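PDB 4Y9J: protein ACDH-11, isoform b from Caenorhabditis elegans, which belongs to the acyl-CoA dehydrogenase family, being a flavoprotein that holds flavin-adenine dinucleotide and the ligand UCC in its tetramer. Local coordinates for residues 146-158 with 307-319. Numbering follows the deposited sequence.
With UCC (S-{(3S,5R,9R)-1-[(2R,3S,4R,5R)-5-(6-amino-9H-purin-9-yl)-4-hydroxy-3-(phosphonooxy)tetrahydrofuran-2-yl]-3,5,9-trihydroxy-8,8-dimethyl-3,5-dioxido-10,14-dioxo-2,4,6-trioxa-11,15-diaza-3lambda~5~,5lambda~5~-diphosphaheptadecan-17-yl} undecanethioate), chain F.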
loop_
_atom_site.group_PDB
_atom_site.type_symbol
_atom_site.label_atom_id
_atom_site.label_comp_id
_atom_site.label_asym_id
_atom_site.label_seq_id
_atom_site.Cartn_x
_atom_site.Cartn_y
_atom_site.Cartn_z
ATOM N N MET B 146 -9.170 24.003 -12.750
ATOM C CA MET B 146 -9.104 25.389 -13.248
ATOM C C MET B 146 -9.847 25.502 -14.606
ATOM O O MET B 146 -10.555 26.495 -14.839
ATOM C CB MET B 146 -7.668 25.896 -13.367
ATOM C CG MET B 146 -6.944 26.060 -12.055
ATOM S SD MET B 146 -7.820 27.264 -11.007
ATOM C CE MET B 146 -8.404 26.362 -9.636
ATOM N N ALA B 147 -9.706 24.508 -15.462
ATOM C CA ALA B 147 -10.413 24.510 -16.755
ATOM C C ALA B 147 -11.923 24.578 -16.577
ATOM O O ALA B 147 -12.590 25.373 -17.221
ATOM C CB ALA B 147 -10.064 23.330 -17.598
ATOM N N MET B 148 -12.421 23.688 -15.737
ATOM C CA MET B 148 -13.819 23.562 -15.492
ATOM C C MET B 148 -14.378 24.786 -14.774
ATOM O O MET B 148 -15.535 25.116 -15.008
ATOM C CB MET B 148 -14.136 22.317 -14.726
ATOM C CG MET B 148 -13.895 21.081 -15.529
ATOM S SD MET B 148 -14.386 19.541 -14.719
ATOM C CE MET B 148 -13.402 19.549 -13.287
ATOM N N THR B 149 -13.548 25.425 -13.940
ATOM C CA THR B 149 -13.949 26.608 -13.197
ATOM C C THR B 149 -14.133 27.768 -14.195
ATOM O O THR B 149 -15.141 28.483 -14.148
ATOM C CB THR B 149 -12.933 26.914 -12.086
ATOM O OG1 THR B 149 -12.917 25.789 -11.144
ATOM C CG2 THR B 149 -13.166 28.239 -11.429
ATOM N N ASP B 150 -13.186 27.923 -15.104
ATOM C CA ASP B 150 -13.236 28.979 -16.145
ATOM C C ASP B 150 -14.443 28.747 -17.041
ATOM O O ASP B 150 -15.214 29.636 -17.307
ATOM C CB ASP B 150 -11.907 28.932 -16.905
ATOM C CG ASP B 150 -11.654 30.118 -17.842
ATOM O OD1 ASP B 150 -12.566 30.937 -18.021
ATOM O OD2 ASP B 150 -10.518 30.194 -18.453
ATOM N N GLY B 151 -14.664 27.499 -17.406
ATOM C CA GLY B 151 -15.778 27.128 -18.252
ATOM C C GLY B 151 -17.121 27.377 -17.588
ATOM O O GLY B 151 -18.054 27.824 -18.247
ATOM N N ALA B 152 -17.200 27.134 -16.274
ATOM C CA ALA B 152 -18.375 27.425 -15.509
ATOM C C ALA B 152 -18.694 28.911 -15.469
ATOM O O ALA B 152 -19.861 29.300 -15.621
ATOM C CB ALA B 152 -18.232 26.918 -14.051
ATOM N N VAL B 153 -17.676 29.726 -15.186
ATOM C CA VAL B 153 -17.881 31.201 -15.210
ATOM C C VAL B 153 -18.417 31.664 -16.566
ATOM O O VAL B 153 -19.388 32.435 -16.625
ATOM C CB VAL B 153 -16.624 31.959 -14.892
ATOM C CG1 VAL B 153 -16.881 33.430 -15.034
ATOM C CG2 VAL B 153 -16.117 31.634 -13.474
ATOM N N LYS B 154 -17.790 31.190 -17.655
ATOM C CA LYS B 154 -18.192 31.569 -18.977
ATOM C C LYS B 154 -19.625 31.144 -19.236
ATOM O O LYS B 154 -20.402 31.877 -19.833
ATOM C CB LYS B 154 -17.259 30.906 -20.004
ATOM C CG LYS B 154 -17.591 31.248 -21.445
ATOM C CD LYS B 154 -17.329 32.695 -21.729
ATOM C CE LYS B 154 -17.648 32.948 -23.206
ATOM N NZ LYS B 154 -16.580 33.683 -23.906
ATOM N N THR B 155 -19.948 29.905 -18.848
ATOM C CA THR B 155 -21.272 29.396 -19.076
ATOM C C THR B 155 -22.311 30.201 -18.336
ATOM O O THR B 155 -23.325 30.656 -18.901
ATOM C CB THR B 155 -21.344 27.932 -18.627
ATOM O OG1 THR B 155 -20.467 27.158 -19.433
ATOM C CG2 THR B 155 -22.752 27.372 -18.724
ATOM N N LEU B 156 -22.089 30.424 -17.052
ATOM C CA LEU B 156 -23.081 31.083 -16.255
ATOM C C LEU B 156 -23.271 32.571 -16.639
ATOM O O LEU B 156 -24.409 33.076 -16.721
ATOM C CB LEU B 156 -22.767 30.936 -14.769
ATOM C CG LEU B 156 -22.774 29.499 -14.225
ATOM C CD1 LEU B 156 -22.358 29.549 -12.745
ATOM C CD2 LEU B 156 -24.164 28.882 -14.349
ATOM N N THR B 157 -22.188 33.238 -16.987
ATOM C CA THR B 157 -22.322 34.588 -17.451
ATOM C C THR B 157 -22.962 34.690 -18.835
ATOM O O THR B 157 -23.701 35.609 -19.070
ATOM C CB THR B 157 -21.033 35.395 -17.367
ATOM O OG1 THR B 157 -20.009 34.765 -18.106
ATOM C CG2 THR B 157 -20.591 35.483 -15.964
ATOM N N SER B 158 -22.702 33.712 -19.719
ATOM C CA SER B 158 -23.270 33.714 -21.069
ATOM C C SER B 158 -24.736 33.545 -21.038
ATOM O O SER B 158 -25.396 34.018 -21.956
ATOM C CB SER B 158 -22.713 32.616 -21.946
ATOM O OG SER B 158 -21.394 32.939 -22.210
ATOM N N GLY B 307 -26.578 24.983 -24.099
ATOM C CA GLY B 307 -26.171 25.680 -22.887
ATOM C C GLY B 307 -24.778 25.356 -22.377
ATOM O O GLY B 307 -24.068 26.256 -21.920
ATOM N N ILE B 308 -24.401 24.074 -22.391
ATOM C CA ILE B 308 -23.094 23.668 -21.878
ATOM C C ILE B 308 -21.971 23.921 -22.867
ATOM O O ILE B 308 -20.805 23.641 -22.558
ATOM C CB ILE B 308 -23.172 22.199 -21.350
ATOM C CG1 ILE B 308 -22.208 21.893 -20.184
ATOM C CG2 ILE B 308 -22.901 21.136 -22.394
ATOM C CD1 ILE B 308 -22.157 23.000 -19.155
ATOM N N SER B 309 -22.295 24.378 -24.079
ATOM C CA SER B 309 -21.256 24.558 -25.116
ATOM C C SER B 309 -20.074 25.481 -24.736
ATOM O O SER B 309 -18.941 25.194 -25.126
ATOM C CB SER B 309 -21.867 24.936 -26.482
ATOM O OG SER B 309 -22.557 26.134 -26.512
ATOM N N ASN B 310 -20.282 26.520 -23.902
ATOM C CA ASN B 310 -19.157 27.400 -23.521
ATOM C C ASN B 310 -18.170 26.722 -22.596
ATOM O O ASN B 310 -16.965 26.902 -22.686
ATOM C CB ASN B 310 -19.671 28.702 -22.948
ATOM C CG ASN B 310 -20.305 29.589 -23.963
ATOM O OD1 ASN B 310 -21.370 30.252 -23.744
ATOM N ND2 ASN B 310 -19.617 29.730 -25.049
ATOM N N MET B 311 -18.653 25.814 -21.779
ATOM C CA MET B 311 -17.804 25.014 -20.982
ATOM C C MET B 311 -16.980 24.100 -21.838
ATOM O O MET B 311 -15.779 23.915 -21.568
ATOM C CB MET B 311 -18.622 24.239 -19.942
ATOM C CG MET B 311 -17.963 23.106 -19.259
ATOM S SD MET B 311 -16.951 23.508 -17.782
ATOM C CE MET B 311 -18.318 23.508 -16.575
ATOM N N LEU B 312 -17.617 23.389 -22.754
ATOM C CA LEU B 312 -16.838 22.531 -23.696
ATOM C C LEU B 312 -15.743 23.368 -24.409
ATOM O O LEU B 312 -14.564 22.995 -24.401
ATOM C CB LEU B 312 -17.728 21.839 -24.757
ATOM C CG LEU B 312 -18.848 20.861 -24.294
ATOM C CD1 LEU B 312 -19.706 20.426 -25.517
ATOM C CD2 LEU B 312 -18.219 19.678 -23.543
ATOM N N ASN B 313 -16.086 24.504 -24.989
ATOM C CA ASN B 313 -15.083 25.251 -25.676
ATOM C C ASN B 313 -13.977 25.808 -24.831
ATOM O O ASN B 313 -12.855 25.784 -25.294
ATOM C CB ASN B 313 -15.753 26.341 -26.453
ATOM C CG ASN B 313 -16.550 25.754 -27.650
ATOM O OD1 ASN B 313 -16.197 24.656 -28.199
ATOM N ND2 ASN B 313 -17.638 26.443 -28.048
ATOM N N ILE B 314 -14.273 26.335 -23.605
ATOM C CA ILE B 314 -13.202 26.872 -22.749
ATOM C C ILE B 314 -12.334 25.791 -22.270
ATOM O O ILE B 314 -11.119 25.985 -22.231
ATOM C CB ILE B 314 -13.775 27.692 -21.521
ATOM C CG1 ILE B 314 -14.351 29.000 -21.988
ATOM C CG2 ILE B 314 -12.709 27.958 -20.440
ATOM C CD1 ILE B 314 -13.328 30.018 -22.463
ATOM N N THR B 315 -12.916 24.623 -21.909
ATOM C CA THR B 315 -12.131 23.581 -21.398
ATOM C C THR B 315 -11.232 23.004 -22.504
ATOM O O THR B 315 -10.107 22.580 -22.214
ATOM C CB THR B 315 -12.915 22.384 -20.723
ATOM O OG1 THR B 315 -13.813 21.771 -21.668
ATOM C CG2 THR B 315 -13.695 22.839 -19.460
ATOM N N ARG B 316 -11.728 22.984 -23.719
ATOM C CA ARG B 316 -10.935 22.514 -24.886
ATOM C C ARG B 316 -9.693 23.421 -25.126
ATOM O O ARG B 316 -8.606 22.935 -25.348
ATOM C CB ARG B 316 -11.861 22.371 -26.129
ATOM C CG ARG B 316 -12.778 21.161 -25.899
ATOM C CD ARG B 316 -13.838 20.865 -26.964
ATOM N NE ARG B 316 -14.658 19.747 -26.562
ATOM C CZ ARG B 316 -15.788 19.430 -27.147
ATOM N NH1 ARG B 316 -16.261 20.186 -28.076
ATOM N NH2 ARG B 316 -16.503 18.408 -26.778
ATOM N N ILE B 317 -9.799 24.738 -24.930
ATOM C CA ILE B 317 -8.592 25.623 -24.973
ATOM C C ILE B 317 -7.572 25.309 -23.798
ATOM O O ILE B 317 -6.340 25.266 -23.977
ATOM C CB ILE B 317 -8.981 27.082 -24.927
ATOM C CG1 ILE B 317 -9.790 27.436 -26.213
ATOM C CG2 ILE B 317 -7.771 27.993 -24.734
ATOM C CD1 ILE B 317 -10.090 28.883 -26.376
ATOM N N HIS B 318 -8.100 25.192 -22.593
ATOM C CA HIS B 318 -7.291 24.765 -21.445
ATOM C C HIS B 318 -6.631 23.418 -21.742
ATOM O O HIS B 318 -5.499 23.174 -21.339
ATOM C CB HIS B 318 -8.140 24.607 -20.190
ATOM C CG HIS B 318 -8.363 25.856 -19.402
ATOM N ND1 HIS B 318 -9.202 26.880 -19.794
ATOM C CD2 HIS B 318 -7.907 26.213 -18.188
ATOM C CE1 HIS B 318 -9.241 27.807 -18.862
ATOM N NE2 HIS B 318 -8.452 27.428 -17.891
ATOM N N ASN B 319 -7.354 22.514 -22.383
ATOM C CA ASN B 319 -6.773 21.188 -22.654
ATOM C C ASN B 319 -5.603 21.342 -23.638
ATOM O O ASN B 319 -4.601 20.677 -23.496
ATOM C CB ASN B 319 -7.825 20.240 -23.209
ATOM C CG ASN B 319 -7.332 18.835 -23.313
ATOM O OD1 ASN B 319 -7.288 18.090 -22.336
ATOM N ND2 ASN B 319 -6.920 18.460 -24.519
HETATM O OA1 UCC F . -14.081 15.151 -20.192
HETATM C CA1 UCC F . -14.576 15.992 -19.346
HETATM C CA2 UCC F . -13.887 16.667 -18.153
HETATM C CA3 UCC F . -12.393 16.673 -18.064
HETATM C CA4 UCC F . -11.843 18.053 -17.570
HETATM C CA5 UCC F . -11.089 18.740 -18.716
HETATM C CA6 UCC F . -9.825 19.367 -18.239
HETATM C CA7 UCC F . -9.074 20.051 -19.369
HETATM C CA8 UCC F . -8.036 20.693 -18.538
HETATM C CA9 UCC F . -6.655 20.632 -18.911
HETATM C C10 UCC F . -5.818 19.870 -17.985
HETATM C C11 UCC F . -5.334 18.738 -18.878
HETATM S S UCC F . -16.160 16.528 -19.322
HETATM C CP1 UCC F . -17.080 15.706 -20.678
HETATM C CP2 UCC F . -16.584 16.004 -22.059
HETATM N NP1 UCC F . -17.524 15.555 -23.107
HETATM C CP3 UCC F . -17.334 16.023 -24.342
HETATM O OP1 UCC F . -16.365 16.699 -24.687
HETATM C CP4 UCC F . -18.432 15.747 -25.349
HETATM C CP5 UCC F . -17.815 15.123 -26.610
HETATM N NP2 UCC F . -18.929 15.091 -27.549
HETATM C CP6 UCC F . -19.306 16.119 -28.307
HETATM O OP2 UCC F . -18.685 17.171 -28.375
HETATM C CP8 UCC F . -20.509 15.845 -29.188
HETATM O OP3 UCC F . -20.234 16.359 -30.526
HETATM C CPB UCC F . -21.787 16.564 -28.826
HETATM C CP7 UCC F . -21.728 18.048 -28.435
HETATM C CP9 UCC F . -21.953 16.097 -27.314
HETATM C CPA UCC F . -23.074 15.857 -29.307
HETATM O O7 UCC F . -24.234 16.597 -28.849
HETATM P P2 UCC F . -25.655 16.422 -29.607
HETATM O O21 UCC F . -26.723 17.247 -28.906
HETATM O O22 UCC F . -25.789 14.926 -29.923
HETATM O O6 UCC F . -25.268 17.082 -31.043
HETATM P P1 UCC F . -25.879 18.374 -31.745
HETATM O O11 UCC F . -27.373 18.255 -32.010
HETATM O O12 UCC F . -24.943 18.588 -32.897
HETATM O "O5'" UCC F . -25.584 19.511 -30.560
HETATM C "C5'" UCC F . -26.687 20.219 -29.943
HETATM C "C4'" UCC F . -26.492 21.746 -30.010
HETATM C "C3'" UCC F . -26.409 22.234 -31.453
HETATM O "O3'" UCC F . -26.950 23.531 -31.424
HETATM P P3 UCC F . -28.280 23.909 -32.188
HETATM O O33 UCC F . -28.491 25.345 -31.762
HETATM O O32 UCC F . -29.344 23.054 -31.541
HETATM O O31 UCC F . -27.947 23.641 -33.678
HETATM C "C2'" UCC F . -24.925 22.325 -31.784
HETATM O "O2'" UCC F . -24.563 23.370 -32.683
HETATM O "O4'" UCC F . -25.238 22.105 -29.392
HETATM C "C1'" UCC F . -24.416 22.702 -30.386
HETATM N N9 UCC F . -23.000 22.408 -30.122
HETATM C C4 UCC F . -22.087 23.369 -30.032
HETATM N N3 UCC F . -22.103 24.723 -30.056
HETATM C C8 UCC F . -22.434 21.183 -30.013
HETATM N N7 UCC F . -21.115 21.338 -29.797
HETATM C C5 UCC F . -20.833 22.661 -29.786
HETATM C C6 UCC F . -19.633 23.509 -29.553
HETATM N N6 UCC F . -18.437 22.911 -29.318
HETATM N N1 UCC F . -19.774 24.869 -29.663
HETATM C C2 UCC F . -20.973 25.437 -29.906
#
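G151 and M311 meet where two roughly antiparallel helices, 147° apart, press backbone to backbone; G151 CA and M311 CA are 4.0 Å apart. M311 is the knob in a hole made by M148, G151, A152 and T155: CG stands anti to the backbone N (chi1 165°), and bends near 85° at chi2 and chi3 bring SD to 3.8 Å from G151 CA and CE against A152. I314 crosses the D150 side chain at about a right angle, CG2 3.5 Å from D150 CG. Towards H318 the packing stays close: A147 CA sits over one face of the imidazole, 3.6 Å from the ring centroid, as a CH-pi contact. H318 ND1 donates to I314 O from above the carbonyl plane, which probably helps set the ring's rotation; the D150 carboxylate is held by Y115, Q128 and a salt bridge to R125. The S158 end is looser and more exposed. There N310 CB rests on K154 CG, 3.6 Å away, while K154 NZ turns to E383, and S158 OG lies 3.1 Å from N310 OD1. Both helices meet UCC: A147 CB touches H318 CB and, at 3.5 Å, CA8 of the ligand's acyl chain, while N313 pairs with the adenine through OD1 and ND2. The contact thus joins N- and C-terminal helical parts of the fold by a tight seam of A147, G151 and bent M311, beside which buried polar groups find partners, T155 OG1 on G151 O among them.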